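Local coordinates for protein serine proteinase inhibitor 1 (Myxoma virus, PDB 6BJ5) that inhibits serine proteases as a member of the serpin family and is important for the virulence of myxoma virus, at residues 200-205 with 209-214; 156-161 with 246-251; 88-93 with 100-105; 39-44 with 63-68. One frame throughout, in Å; residues are numbered along the deposited sequence.

Along the chain, contact 4 closes first, contact 3 follows, and contact 1 falls between the two halves of contact 2. They spread along the elongated serpin body, contacts 1 and 2 at one end, contact 3 at the other and contact 4 between, its nearest atoms about 4 Å from contact 1 and about 7 Å from contact 3. Contacts 1 and 2, centres about 14 Å apart, touch: Met248 SD packs 3.8 Å from Leu203 CD1, joining the sheet of strands 198-204 and 210-217 to strand 243-258. Contacts 2 and 3 reach the same mixed sheet about 46 Å apart between centres. That sheet includes strand 305-314 between 142-153 and 293-302, as expected of a serpin with an inserted reactive loop.

Contact 1. Residues 200-205 with 209-214; sequences VTELPY and QTAMLL
Leu203 and Met212 face each other in an antiparallel beta hairpin, strands 198-204 and 210-217, which corresponds to strands 2 and 3 of serpin sheet B. They form a hydrogen-bonded pair: Leu203 N gives to Met212 O at 2.7 Å, and Met212 N returns a bond to Leu203 O at 2.8 Å. Thr201 and Leu214 repeat the pattern, Leu214 N meeting Thr201 O at 2.8 Å and 168°. On this face Leu203 meets Met212 CB to CB at 4.2 Å, and Leu203 and Leu214 pack on Met248.

On the other face Glu202 pairs with Leu213. Its CG stands anti to the backbone N (chi1 -173°) and the chain runs out extended, laying OE1 3.6 Å from Leu213 CD2 and OE2 near the methyl of Ala211. This buried carboxylate is met by Lys23 and Tyr21 of the second chain, a salt bridge and a hydrogen bond that help account for an acid beside Leu213 and Ala211. Residues 210-213 pair antiparallel with a strand of that chain, which carries the sheet on.

Near the turn, the Tyr205 ring brings its edge to the Thr210 carbonyl, while its hydroxyl reaches Met212 CE at 3.6 Å. That hydroxyl bonds Thr306, and the ring stacks on Trp154. At the opposite end, a water 2.6 Å from Thr201 OG1 donates to Leu214 O at 3.0 Å.

Contact 2. Residues 156-161 with 246-251; sequences HVFDPS and VVMPKF
A Met-aromatic contact joins Phe158, in the loop after strand 142-153, to Met248 on strand 243-258, with Val246 completing the apolar seat. The sulfur SD of Met248 lies 5.5 Å from the centroid of the Phe158 ring, 58° off the ring normal, neither squarely over the face nor in the plane. Met248 CG comes closer, 4.2 Å from Phe158 CZ. Val246 CG1 is 3.9 Å from Phe158 CZ, and the Val246 carbonyl oxygen lies in the ring plane 3.8 Å from CE1, a long contact that at most favours the weakly positive ring edge.

With CG anti to its own carbonyl carbon (chi1 -65°), Phe158 sends its ring across to the strand. A phenyl ring suits the place, its far end against Val246 and Met248 and its pi system meeting Lys182 in a cation-pi contact. Beyond it Asp159 OD1 takes Ser161 N at 2.9 Å, which makes an Asx turn, and also Ser161 OG at 2.7 Å, both from one face of the carboxylate. Val246 and Val247 pair in parallel with a strand of the second chain, extending the sheet. This is the sheet C end of the serpin body, where strand 142-153 of sheet A leads to strand 164-170 of sheet C.

Contact 3. Residues 88-93 with 100-105; sequences PEFTAE and TSVQRV
In the beta-alpha-beta unit of strand 73-81, helix 88-98 and strand 103-105, Thr91 and Phe90 of the helix meet Val102, which lies just before the second strand. One methyl does all the work on the valine side. Val102 CG2 touches Thr91 CG2 at 3.9 Å, and Phe90 CE2 at 4.1 Å, both side chains crossing the valine at about a right angle; relative to the phenyl plane the methyl is oblique.

The threonine suits its place by splitting its two branches. With chi1 at 52°, OG1 sits between its backbone N and carbonyl carbon and gives a hydrogen bond to Pro88 O at 3.0 Å, one turn back, while CG2 is left to face Val102. Pro88 O also receives Ala92 N at 2.9 Å, from the same face of the carbonyl plane, so two donors hold this early carbonyl of the helix. Phe90, with CG anti to the backbone N (chi1 167°), carries its larger apolar surface inward instead. On the other segment, Gln103 NE2 bonds Ser101 O at 2.8 Å and links the residues on either side of Val102.

Around this joint Phe90 packs on Leu78 and Val102 on Val80, both of strand 73-81, and Val102 touches Phe94 further along helix 88-98; Val105 turns to helix 112-120.

Contact 4. Residues 39-44 with 63-68; sequences GLTSAL and ESVVED
Val65, in the loop leading to strand 73-81, sets its two methyls against neighbouring residues of helix 37-49, the helix that corresponds to helix B of serpins. Its CG1 lies 4.1 Å from Thr41 CG2, with the two side chains sliding past each other in opposite directions, so the methyls graze alongside. Its CG2 lies 3.8 Å from Ser42 OG, which CG1 also approaches at 4.1 Å. Valine is apt here because its branching at CB lets one short side chain straddle two helix positions.

The torsions explain which atoms are presented. Thr41 CG2 stands anti to the backbone N, leaving OG1 (chi1 -69°) beside that N, where it bonds Pro37 O. Ser42 OG has a similar setting, chi1 -57°, and bonds Tyr38 O. Each hydroxyl is thus bound to a carbonyl four residues back in its own helix, a common way for helical serine and threonine to satisfy their hydroxyls.

Val65 further touches Tyr38 and Ser45 along the same helix, while Arg76 of strand 73-81 bonds the Ser42 carbonyl from outside. Because the hydroxyls are engaged within the helix, at Val65 the loop meets it by van der Waals contact, a fit of shape rather than of directional bonds.

Contact 1. Residues 200-205 with 209-214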
loop_
_atom_site.group_PDB
_atom_site.type_symbol
_atom_site.label_atom_id
_atom_site.label_comp_id
_atom_site.label_asym_id
_atom_site.label_seq_id
_atom_site.Cartn_x
_atom_site.Cartn_y
_atom_site.Cartn_z
ATOM N N VAL A 200 10.892 -10.052 14.341
ATOM C CA VAL A 200 10.894 -9.008 13.325
ATOM C C VAL A 200 12.329 -8.861 12.851
ATOM O O VAL A 200 13.257 -8.846 13.666
ATOM C CB VAL A 200 10.341 -7.668 13.858
ATOM C CG1 VAL A 200 10.342 -6.607 12.772
ATOM C CG2 VAL A 200 8.942 -7.848 14.411
ATOM N N THR A 201 12.516 -8.785 11.538
ATOM C CA THR A 201 13.844 -8.795 10.951
ATOM C C THR A 201 13.886 -7.771 9.827
ATOM O O THR A 201 12.980 -7.730 8.994
ATOM C CB THR A 201 14.174 -10.203 10.420
ATOM O OG1 THR A 201 14.065 -11.159 11.488
ATOM C CG2 THR A 201 15.569 -10.249 9.802
ATOM N N GLU A 202 14.959 -6.985 9.767
ATOM C CA GLU A 202 15.054 -5.896 8.805
ATOM C C GLU A 202 15.964 -6.295 7.658
ATOM O O GLU A 202 17.175 -6.446 7.829
ATOM C CB GLU A 202 15.547 -4.607 9.470
ATOM C CG GLU A 202 15.468 -3.455 8.495
ATOM C CD GLU A 202 15.664 -2.104 9.108
ATOM O OE1 GLU A 202 14.938 -1.772 10.072
ATOM O OE2 GLU A 202 16.481 -1.341 8.568
ATOM N N LEU A 203 15.383 -6.408 6.483
ATOM C CA LEU A 203 16.113 -6.675 5.258
ATOM C C LEU A 203 16.309 -5.363 4.526
ATOM O O LEU A 203 15.349 -4.834 3.953
ATOM C CB LEU A 203 15.336 -7.661 4.388
ATOM C CG LEU A 203 14.910 -8.960 5.059
ATOM C CD1 LEU A 203 13.831 -9.607 4.222
ATOM C CD2 LEU A 203 16.100 -9.884 5.147
ATOM N N PRO A 204 17.489 -4.761 4.561
ATOM C CA PRO A 204 17.673 -3.487 3.862
ATOM C C PRO A 204 17.825 -3.641 2.358
ATOM O O PRO A 204 18.448 -4.579 1.859
ATOM C CB PRO A 204 18.964 -2.939 4.481
ATOM C CG PRO A 204 19.706 -4.146 4.937
ATOM C CD PRO A 204 18.648 -5.107 5.408
ATOM N N TYR A 205 17.299 -2.651 1.635
ATOM C CA TYR A 205 17.472 -2.587 0.191
ATOM C C TYR A 205 18.763 -1.850 -0.108
ATOM O O TYR A 205 19.378 -1.266 0.782
ATOM C CB TYR A 205 16.295 -1.884 -0.489
ATOM C CG TYR A 205 15.020 -2.671 -0.416
ATOM C CD1 TYR A 205 14.830 -3.794 -1.202
ATOM C CD2 TYR A 205 14.024 -2.313 0.486
ATOM C CE1 TYR A 205 13.676 -4.526 -1.099
ATOM C CE2 TYR A 205 12.875 -3.026 0.592
ATOM C CZ TYR A 205 12.705 -4.138 -0.195
ATOM O OH TYR A 205 11.549 -4.864 -0.081
ATOM N N GLN A 209 17.691 3.507 2.388
ATOM C CA GLN A 209 16.615 4.298 2.993
ATOM C C GLN A 209 15.310 3.538 3.065
ATOM O O GLN A 209 14.450 3.865 3.891
ATOM C CB GLN A 209 16.275 5.559 2.198
ATOM C CG GLN A 209 17.289 6.635 2.113
ATOM C CD GLN A 209 18.309 6.256 1.102
ATOM O OE1 GLN A 209 17.989 5.532 0.163
ATOM N NE2 GLN A 209 19.526 6.760 1.243
ATOM N N THR A 210 15.143 2.552 2.200
ATOM C CA THR A 210 13.990 1.680 2.258
ATOM C C THR A 210 14.446 0.305 2.733
ATOM O O THR A 210 15.584 -0.113 2.500
ATOM C CB THR A 210 13.308 1.632 0.881
ATOM O OG1 THR A 210 14.266 1.314 -0.137
ATOM C CG2 THR A 210 12.741 2.979 0.540
ATOM N N ALA A 211 13.545 -0.398 3.414
ATOM C CA ALA A 211 13.891 -1.712 3.936
ATOM C C ALA A 211 12.623 -2.521 4.156
ATOM O O ALA A 211 11.532 -1.967 4.313
ATOM C CB ALA A 211 14.680 -1.588 5.243
ATOM N N MET A 212 12.789 -3.838 4.236
ATOM C CA MET A 212 11.671 -4.726 4.515
ATOM C C MET A 212 11.770 -5.241 5.938
ATOM O O MET A 212 12.802 -5.775 6.347
ATOM C CB MET A 212 11.590 -5.888 3.525
ATOM C CG MET A 212 10.447 -6.842 3.857
ATOM S SD MET A 212 10.131 -8.160 2.663
ATOM C CE MET A 212 9.283 -7.234 1.381
ATOM N N LEU A 213 10.713 -5.027 6.693
ATOM C CA LEU A 213 10.538 -5.659 7.981
ATOM C C LEU A 213 9.780 -6.942 7.723
ATOM O O LEU A 213 8.704 -6.917 7.115
ATOM C CB LEU A 213 9.769 -4.746 8.938
ATOM C CG LEU A 213 10.438 -3.392 9.218
ATOM C CD1 LEU A 213 9.564 -2.567 10.117
ATOM C CD2 LEU A 213 11.832 -3.572 9.830
ATOM N N LEU A 214 10.357 -8.056 8.147
ATOM C CA LEU A 214 9.732 -9.358 8.025
ATOM C C LEU A 214 9.325 -9.785 9.434
ATOM O O LEU A 214 10.154 -9.799 10.353
ATOM C CB LEU A 214 10.692 -10.335 7.356
ATOM C CG LEU A 214 10.357 -11.832 7.310
ATOM C CD1 LEU A 214 9.203 -12.111 6.355
ATOM C CD2 LEU A 214 11.568 -12.636 6.914
HETATM O O HOH W 1 11.648 -12.066 11.578
#

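Contact 2. Residues 156-161 with 246-251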
loop_
_atom_site.group_PDB
_atom_site.type_symbol
_atom_site.label_atom_id
_atom_site.label_comp_id
_atom_site.label_asym_id
_atom_site.label_seq_id
_atom_site.Cartn_x
_atom_site.Cartn_y
_atom_site.Cartn_z
ATOM N N HIS A 156 22.116 -7.128 0.422
ATOM C CA HIS A 156 22.792 -8.411 0.216
ATOM C C HIS A 156 21.786 -9.369 -0.398
ATOM O O HIS A 156 20.884 -9.855 0.299
ATOM C CB HIS A 156 23.325 -8.961 1.532
ATOM C CG HIS A 156 24.387 -8.108 2.139
ATOM N ND1 HIS A 156 24.598 -8.039 3.500
ATOM C CD2 HIS A 156 25.329 -7.321 1.567
ATOM C CE1 HIS A 156 25.595 -7.206 3.745
ATOM N NE2 HIS A 156 26.061 -6.764 2.589
ATOM N N VAL A 157 21.945 -9.632 -1.701
ATOM C CA VAL A 157 20.995 -10.462 -2.434
ATOM C C VAL A 157 21.101 -11.911 -1.983
ATOM O O VAL A 157 22.101 -12.342 -1.408
ATOM C CB VAL A 157 21.254 -10.362 -3.942
ATOM C CG1 VAL A 157 21.241 -8.909 -4.399
ATOM C CG2 VAL A 157 22.566 -11.114 -4.290
ATOM N N PHE A 158 20.046 -12.675 -2.261
ATOM C CA PHE A 158 20.083 -14.123 -2.118
ATOM C C PHE A 158 20.693 -14.744 -3.377
ATOM O O PHE A 158 20.700 -14.148 -4.458
ATOM C CB PHE A 158 18.683 -14.703 -1.905
ATOM C CG PHE A 158 17.998 -14.300 -0.611
ATOM C CD1 PHE A 158 17.824 -15.235 0.413
ATOM C CD2 PHE A 158 17.425 -13.020 -0.463
ATOM C CE1 PHE A 158 17.147 -14.899 1.585
ATOM C CE2 PHE A 158 16.751 -12.663 0.710
ATOM C CZ PHE A 158 16.603 -13.603 1.733
ATOM N N ASP A 159 21.199 -15.962 -3.230
ATOM C CA ASP A 159 21.716 -16.702 -4.364
ATOM C C ASP A 159 20.623 -17.607 -4.904
ATOM O O ASP A 159 20.162 -18.500 -4.181
ATOM C CB ASP A 159 22.918 -17.521 -3.961
ATOM C CG ASP A 159 23.569 -18.217 -5.138
ATOM O OD1 ASP A 159 22.916 -18.437 -6.189
ATOM O OD2 ASP A 159 24.750 -18.576 -4.988
ATOM N N PRO A 160 20.183 -17.417 -6.140
ATOM C CA PRO A 160 19.090 -18.247 -6.658
ATOM C C PRO A 160 19.414 -19.728 -6.668
ATOM O O PRO A 160 18.503 -20.547 -6.468
ATOM C CB PRO A 160 18.902 -17.716 -8.085
ATOM C CG PRO A 160 19.561 -16.394 -8.108
ATOM C CD PRO A 160 20.687 -16.471 -7.142
ATOM N N SER A 161 20.692 -20.098 -6.859
ATOM C CA SER A 161 21.059 -21.509 -6.947
ATOM C C SER A 161 20.858 -22.260 -5.634
ATOM O O SER A 161 20.797 -23.490 -5.657
ATOM C CB SER A 161 22.511 -21.657 -7.406
ATOM O OG SER A 161 23.378 -21.070 -6.442
ATOM N N VAL A 246 18.248 -16.423 7.042
ATOM C CA VAL A 246 16.925 -16.024 6.576
ATOM C C VAL A 246 16.467 -17.039 5.541
ATOM O O VAL A 246 17.146 -17.250 4.528
ATOM C CB VAL A 246 16.952 -14.604 5.995
ATOM C CG1 VAL A 246 15.594 -14.183 5.495
ATOM C CG2 VAL A 246 17.478 -13.649 7.033
ATOM N N VAL A 247 15.353 -17.704 5.818
ATOM C CA VAL A 247 14.741 -18.660 4.906
ATOM C C VAL A 247 13.340 -18.124 4.603
ATOM O O VAL A 247 12.439 -18.200 5.447
ATOM C CB VAL A 247 14.693 -20.064 5.510
ATOM C CG1 VAL A 247 14.017 -21.048 4.556
ATOM C CG2 VAL A 247 16.093 -20.525 5.919
ATOM N N MET A 248 13.145 -17.535 3.432
ATOM C CA MET A 248 11.847 -16.946 3.155
ATOM C C MET A 248 11.484 -17.190 1.711
ATOM O O MET A 248 12.371 -17.322 0.848
ATOM C CB MET A 248 11.848 -15.440 3.473
ATOM C CG MET A 248 12.546 -14.601 2.442
ATOM S SD MET A 248 12.416 -12.841 2.799
ATOM C CE MET A 248 10.658 -12.573 2.768
ATOM N N PRO A 249 10.194 -17.280 1.391
ATOM C CA PRO A 249 9.765 -17.584 0.029
ATOM C C PRO A 249 9.909 -16.401 -0.904
ATOM O O PRO A 249 9.736 -15.251 -0.509
ATOM C CB PRO A 249 8.268 -17.909 0.167
ATOM C CG PRO A 249 7.947 -17.806 1.645
ATOM C CD PRO A 249 9.043 -17.000 2.265
ATOM N N LYS A 250 10.214 -16.700 -2.161
ATOM C CA LYS A 250 9.832 -15.794 -3.225
ATOM C C LYS A 250 8.317 -15.639 -3.210
ATOM O O LYS A 250 7.579 -16.582 -2.889
ATOM C CB LYS A 250 10.259 -16.338 -4.592
ATOM C CG LYS A 250 11.723 -16.430 -4.772
ATOM C CD LYS A 250 12.057 -17.147 -6.059
ATOM C CE LYS A 250 11.673 -16.300 -7.227
ATOM N NZ LYS A 250 12.257 -16.831 -8.473
ATOM N N PHE A 251 7.843 -14.436 -3.541
ATOM C CA PHE A 251 6.404 -14.272 -3.671
ATOM C C PHE A 251 6.063 -13.152 -4.640
ATOM O O PHE A 251 6.809 -12.176 -4.811
ATOM C CB PHE A 251 5.727 -14.045 -2.317
ATOM C CG PHE A 251 6.178 -12.817 -1.585
ATOM C CD1 PHE A 251 5.575 -11.584 -1.825
ATOM C CD2 PHE A 251 7.184 -12.896 -0.628
ATOM C CE1 PHE A 251 5.981 -10.439 -1.119
ATOM C CE2 PHE A 251 7.593 -11.764 0.071
ATOM C CZ PHE A 251 6.983 -10.527 -0.186
#

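Contact 3. Residues 88-93 with 100-105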
loop_
_atom_site.group_PDB
_atom_site.type_symbol
_atom_site.label_atom_id
_atom_site.label_comp_id
_atom_site.label_asym_id
_atom_site.label_seq_id
_atom_site.Cartn_x
_atom_site.Cartn_y
_atom_site.Cartn_z
ATOM N N PRO A 88 -11.430 28.726 -9.321
ATOM C CA PRO A 88 -10.045 28.892 -9.789
ATOM C C PRO A 88 -9.008 28.796 -8.681
ATOM O O PRO A 88 -7.877 28.360 -8.946
ATOM C CB PRO A 88 -10.071 30.276 -10.459
ATOM C CG PRO A 88 -11.280 30.964 -9.883
ATOM C CD PRO A 88 -12.287 29.881 -9.650
ATOM N N GLU A 89 -9.360 29.153 -7.440
ATOM C CA GLU A 89 -8.395 29.060 -6.345
ATOM C C GLU A 89 -8.110 27.622 -5.956
ATOM O O GLU A 89 -7.050 27.348 -5.392
ATOM C CB GLU A 89 -8.867 29.834 -5.111
ATOM C CG GLU A 89 -9.490 31.192 -5.407
ATOM C CD GLU A 89 -10.970 31.117 -5.759
ATOM O OE1 GLU A 89 -11.726 32.017 -5.334
ATOM O OE2 GLU A 89 -11.385 30.152 -6.442
ATOM N N PHE A 90 -8.988 26.692 -6.312
ATOM C CA PHE A 90 -8.700 25.297 -6.040
ATOM C C PHE A 90 -7.657 24.785 -7.019
ATOM O O PHE A 90 -6.644 24.207 -6.610
ATOM C CB PHE A 90 -9.983 24.461 -6.133
ATOM C CG PHE A 90 -9.733 22.990 -6.164
ATOM C CD1 PHE A 90 -9.515 22.282 -4.996
ATOM C CD2 PHE A 90 -9.675 22.312 -7.373
ATOM C CE1 PHE A 90 -9.258 20.910 -5.028
ATOM C CE2 PHE A 90 -9.421 20.945 -7.417
ATOM C CZ PHE A 90 -9.212 20.244 -6.245
ATOM N N THR A 91 -7.842 25.082 -8.309
ATOM C CA THR A 91 -6.897 24.597 -9.301
ATOM C C THR A 91 -5.558 25.302 -9.157
ATOM O O THR A 91 -4.515 24.734 -9.497
ATOM C CB THR A 91 -7.480 24.763 -10.708
ATOM O OG1 THR A 91 -7.920 26.112 -10.896
ATOM C CG2 THR A 91 -8.681 23.836 -10.883
ATOM N N ALA A 92 -5.569 26.551 -8.694
ATOM C CA ALA A 92 -4.311 27.219 -8.369
ATOM C C ALA A 92 -3.638 26.536 -7.186
ATOM O O ALA A 92 -2.467 26.137 -7.266
ATOM C CB ALA A 92 -4.561 28.697 -8.064
ATOM N N GLU A 93 -4.387 26.375 -6.086
ATOM C CA GLU A 93 -3.877 25.675 -4.915
ATOM C C GLU A 93 -3.436 24.268 -5.285
ATOM O O GLU A 93 -2.339 23.833 -4.920
ATOM C CB GLU A 93 -4.965 25.631 -3.841
ATOM C CG GLU A 93 -4.692 24.694 -2.672
ATOM C CD GLU A 93 -3.899 25.342 -1.551
ATOM O OE1 GLU A 93 -3.703 26.576 -1.604
ATOM O OE2 GLU A 93 -3.472 24.614 -0.620
ATOM N N THR A 100 1.255 19.862 -10.606
ATOM C CA THR A 100 0.474 19.248 -11.671
ATOM C C THR A 100 -0.882 19.937 -11.719
ATOM O O THR A 100 -1.362 20.462 -10.711
ATOM C CB THR A 100 0.316 17.732 -11.462
ATOM O OG1 THR A 100 -0.195 17.134 -12.655
ATOM C CG2 THR A 100 -0.655 17.432 -10.332
ATOM N N SER A 101 -1.487 19.946 -12.903
ATOM C CA SER A 101 -2.740 20.649 -13.127
ATOM C C SER A 101 -3.888 19.668 -13.241
ATOM O O SER A 101 -3.722 18.555 -13.754
ATOM C CB SER A 101 -2.690 21.529 -14.376
ATOM O OG SER A 101 -1.926 22.699 -14.127
ATOM N N VAL A 102 -5.045 20.088 -12.727
ATOM C CA VAL A 102 -6.250 19.300 -12.887
ATOM C C VAL A 102 -6.476 19.043 -14.366
ATOM O O VAL A 102 -6.358 19.950 -15.200
ATOM C CB VAL A 102 -7.440 20.035 -12.256
ATOM C CG1 VAL A 102 -8.724 19.233 -12.466
ATOM C CG2 VAL A 102 -7.177 20.274 -10.787
ATOM N N GLN A 103 -6.793 17.799 -14.697
ATOM C CA GLN A 103 -6.978 17.381 -16.083
ATOM C C GLN A 103 -8.473 17.311 -16.360
ATOM O O GLN A 103 -9.170 16.452 -15.812
ATOM C CB GLN A 103 -6.321 16.026 -16.340
ATOM C CG GLN A 103 -4.840 16.011 -16.057
ATOM C CD GLN A 103 -4.078 16.944 -16.970
ATOM O OE1 GLN A 103 -4.234 16.892 -18.194
ATOM N NE2 GLN A 103 -3.242 17.801 -16.383
ATOM N N ARG A 104 -8.966 18.197 -17.220
ATOM C CA ARG A 104 -10.379 18.164 -17.570
ATOM C C ARG A 104 -10.569 17.038 -18.575
ATOM O O ARG A 104 -9.746 16.842 -19.474
ATOM C CB ARG A 104 -10.860 19.494 -18.154
ATOM C CG ARG A 104 -10.387 20.764 -17.429
ATOM C CD ARG A 104 -10.710 20.886 -15.958
ATOM N NE ARG A 104 -12.101 20.656 -15.614
ATOM C CZ ARG A 104 -12.887 21.563 -15.046
ATOM N NH1 ARG A 104 -14.136 21.237 -14.753
ATOM N NH2 ARG A 104 -12.434 22.786 -14.778
ATOM N N VAL A 105 -11.650 16.285 -18.404
ATOM C CA VAL A 105 -11.831 14.987 -19.042
ATOM C C VAL A 105 -13.334 14.827 -19.244
ATOM O O VAL A 105 -14.132 15.540 -18.634
ATOM C CB VAL A 105 -11.228 13.873 -18.134
ATOM C CG1 VAL A 105 -12.197 13.485 -17.073
ATOM C CG2 VAL A 105 -10.753 12.660 -18.892
#

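Contact 4. Residues 39-44 with 63-68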
loop_
_atom_site.group_PDB
_atom_site.type_symbol
_atom_site.label_atom_id
_atom_site.label_comp_id
_atom_site.label_asym_id
_atom_site.label_seq_id
_atom_site.Cartn_x
_atom_site.Cartn_y
_atom_site.Cartn_z
ATOM N N GLY A 39 0.130 4.982 -0.339
ATOM C CA GLY A 39 -0.708 5.315 -1.483
ATOM C C GLY A 39 -2.102 5.771 -1.088
ATOM O O GLY A 39 -2.690 6.637 -1.740
ATOM N N LEU A 40 -2.679 5.152 -0.057
ATOM C CA LEU A 40 -3.981 5.589 0.439
ATOM C C LEU A 40 -3.885 6.983 1.039
ATOM O O LEU A 40 -4.650 7.883 0.686
ATOM C CB LEU A 40 -4.497 4.609 1.490
ATOM C CG LEU A 40 -5.883 4.949 2.041
ATOM C CD1 LEU A 40 -6.872 5.101 0.892
ATOM C CD2 LEU A 40 -6.383 3.840 2.980
ATOM N N THR A 41 -2.924 7.166 1.946
ATOM C CA THR A 41 -2.709 8.425 2.643
ATOM C C THR A 41 -2.453 9.566 1.672
ATOM O O THR A 41 -2.943 10.686 1.878
ATOM C CB THR A 41 -1.538 8.259 3.610
ATOM O OG1 THR A 41 -1.935 7.375 4.668
ATOM C CG2 THR A 41 -1.109 9.609 4.204
ATOM N N SER A 42 -1.657 9.316 0.625
ATOM C CA SER A 42 -1.383 10.375 -0.344
ATOM C C SER A 42 -2.647 10.792 -1.088
ATOM O O SER A 42 -2.892 11.988 -1.279
ATOM C CB SER A 42 -0.306 9.919 -1.320
ATOM O OG SER A 42 0.875 9.557 -0.618
ATOM N N ALA A 43 -3.491 9.825 -1.456
ATOM C CA ALA A 43 -4.746 10.125 -2.135
ATOM C C ALA A 43 -5.662 10.961 -1.251
ATOM O O ALA A 43 -6.180 12.002 -1.675
ATOM C CB ALA A 43 -5.435 8.815 -2.536
ATOM N N LEU A 44 -5.867 10.514 -0.006
ATOM C CA LEU A 44 -6.709 11.238 0.938
ATOM C C LEU A 44 -6.183 12.649 1.177
ATOM O O LEU A 44 -6.966 13.588 1.380
ATOM C CB LEU A 44 -6.776 10.483 2.262
ATOM C CG LEU A 44 -7.422 9.106 2.319
ATOM C CD1 LEU A 44 -7.424 8.591 3.754
ATOM C CD2 LEU A 44 -8.831 9.178 1.791
ATOM N N GLU A 63 -1.067 16.858 6.092
ATOM C CA GLU A 63 -1.250 17.720 4.930
ATOM C C GLU A 63 -0.096 17.642 3.945
ATOM O O GLU A 63 -0.284 17.968 2.768
ATOM C CB GLU A 63 -1.439 19.166 5.368
ATOM C CG GLU A 63 -2.602 19.387 6.307
ATOM C CD GLU A 63 -3.075 20.832 6.292
ATOM O OE1 GLU A 63 -2.562 21.615 5.453
ATOM O OE2 GLU A 63 -3.957 21.181 7.111
ATOM N N SER A 64 1.081 17.217 4.389
ATOM C CA SER A 64 2.231 17.023 3.514
ATOM C C SER A 64 2.669 15.584 3.695
ATOM O O SER A 64 2.929 15.154 4.824
ATOM C CB SER A 64 3.372 17.994 3.827
ATOM O OG SER A 64 4.567 17.579 3.188
ATOM N N VAL A 65 2.752 14.844 2.613
ATOM C CA VAL A 65 3.297 13.496 2.689
ATOM C C VAL A 65 4.759 13.535 2.288
ATOM O O VAL A 65 5.169 14.333 1.434
ATOM C CB VAL A 65 2.500 12.504 1.820
ATOM C CG1 VAL A 65 1.013 12.513 2.224
ATOM C CG2 VAL A 65 2.715 12.786 0.312
ATOM N N VAL A 66 5.554 12.683 2.933
ATOM C CA VAL A 66 6.951 12.571 2.580
ATOM C C VAL A 66 7.049 12.204 1.110
ATOM O O VAL A 66 6.166 11.545 0.548
ATOM C CB VAL A 66 7.635 11.522 3.474
ATOM C CG1 VAL A 66 9.079 11.218 3.013
ATOM C CG2 VAL A 66 7.596 11.978 4.924
ATOM N N GLU A 67 8.108 12.674 0.473
ATOM C CA GLU A 67 8.449 12.247 -0.867
ATOM C C GLU A 67 9.963 12.150 -0.957
ATOM O O GLU A 67 10.686 12.937 -0.340
ATOM C CB GLU A 67 7.871 13.204 -1.916
ATOM C CG GLU A 67 6.549 12.715 -2.496
ATOM C CD GLU A 67 5.597 13.845 -2.855
ATOM O OE1 GLU A 67 5.868 15.002 -2.456
ATOM O OE2 GLU A 67 4.573 13.567 -3.529
ATOM N N ASP A 68 10.429 11.146 -1.689
ATOM C CA ASP A 68 11.850 10.924 -1.921
ATOM C C ASP A 68 11.924 10.223 -3.264
ATOM O O ASP A 68 11.402 9.119 -3.407
ATOM C CB ASP A 68 12.468 10.077 -0.804
ATOM C CG ASP A 68 13.953 9.795 -1.016
ATOM O OD1 ASP A 68 14.458 9.921 -2.154
ATOM O OD2 ASP A 68 14.625 9.435 -0.023
#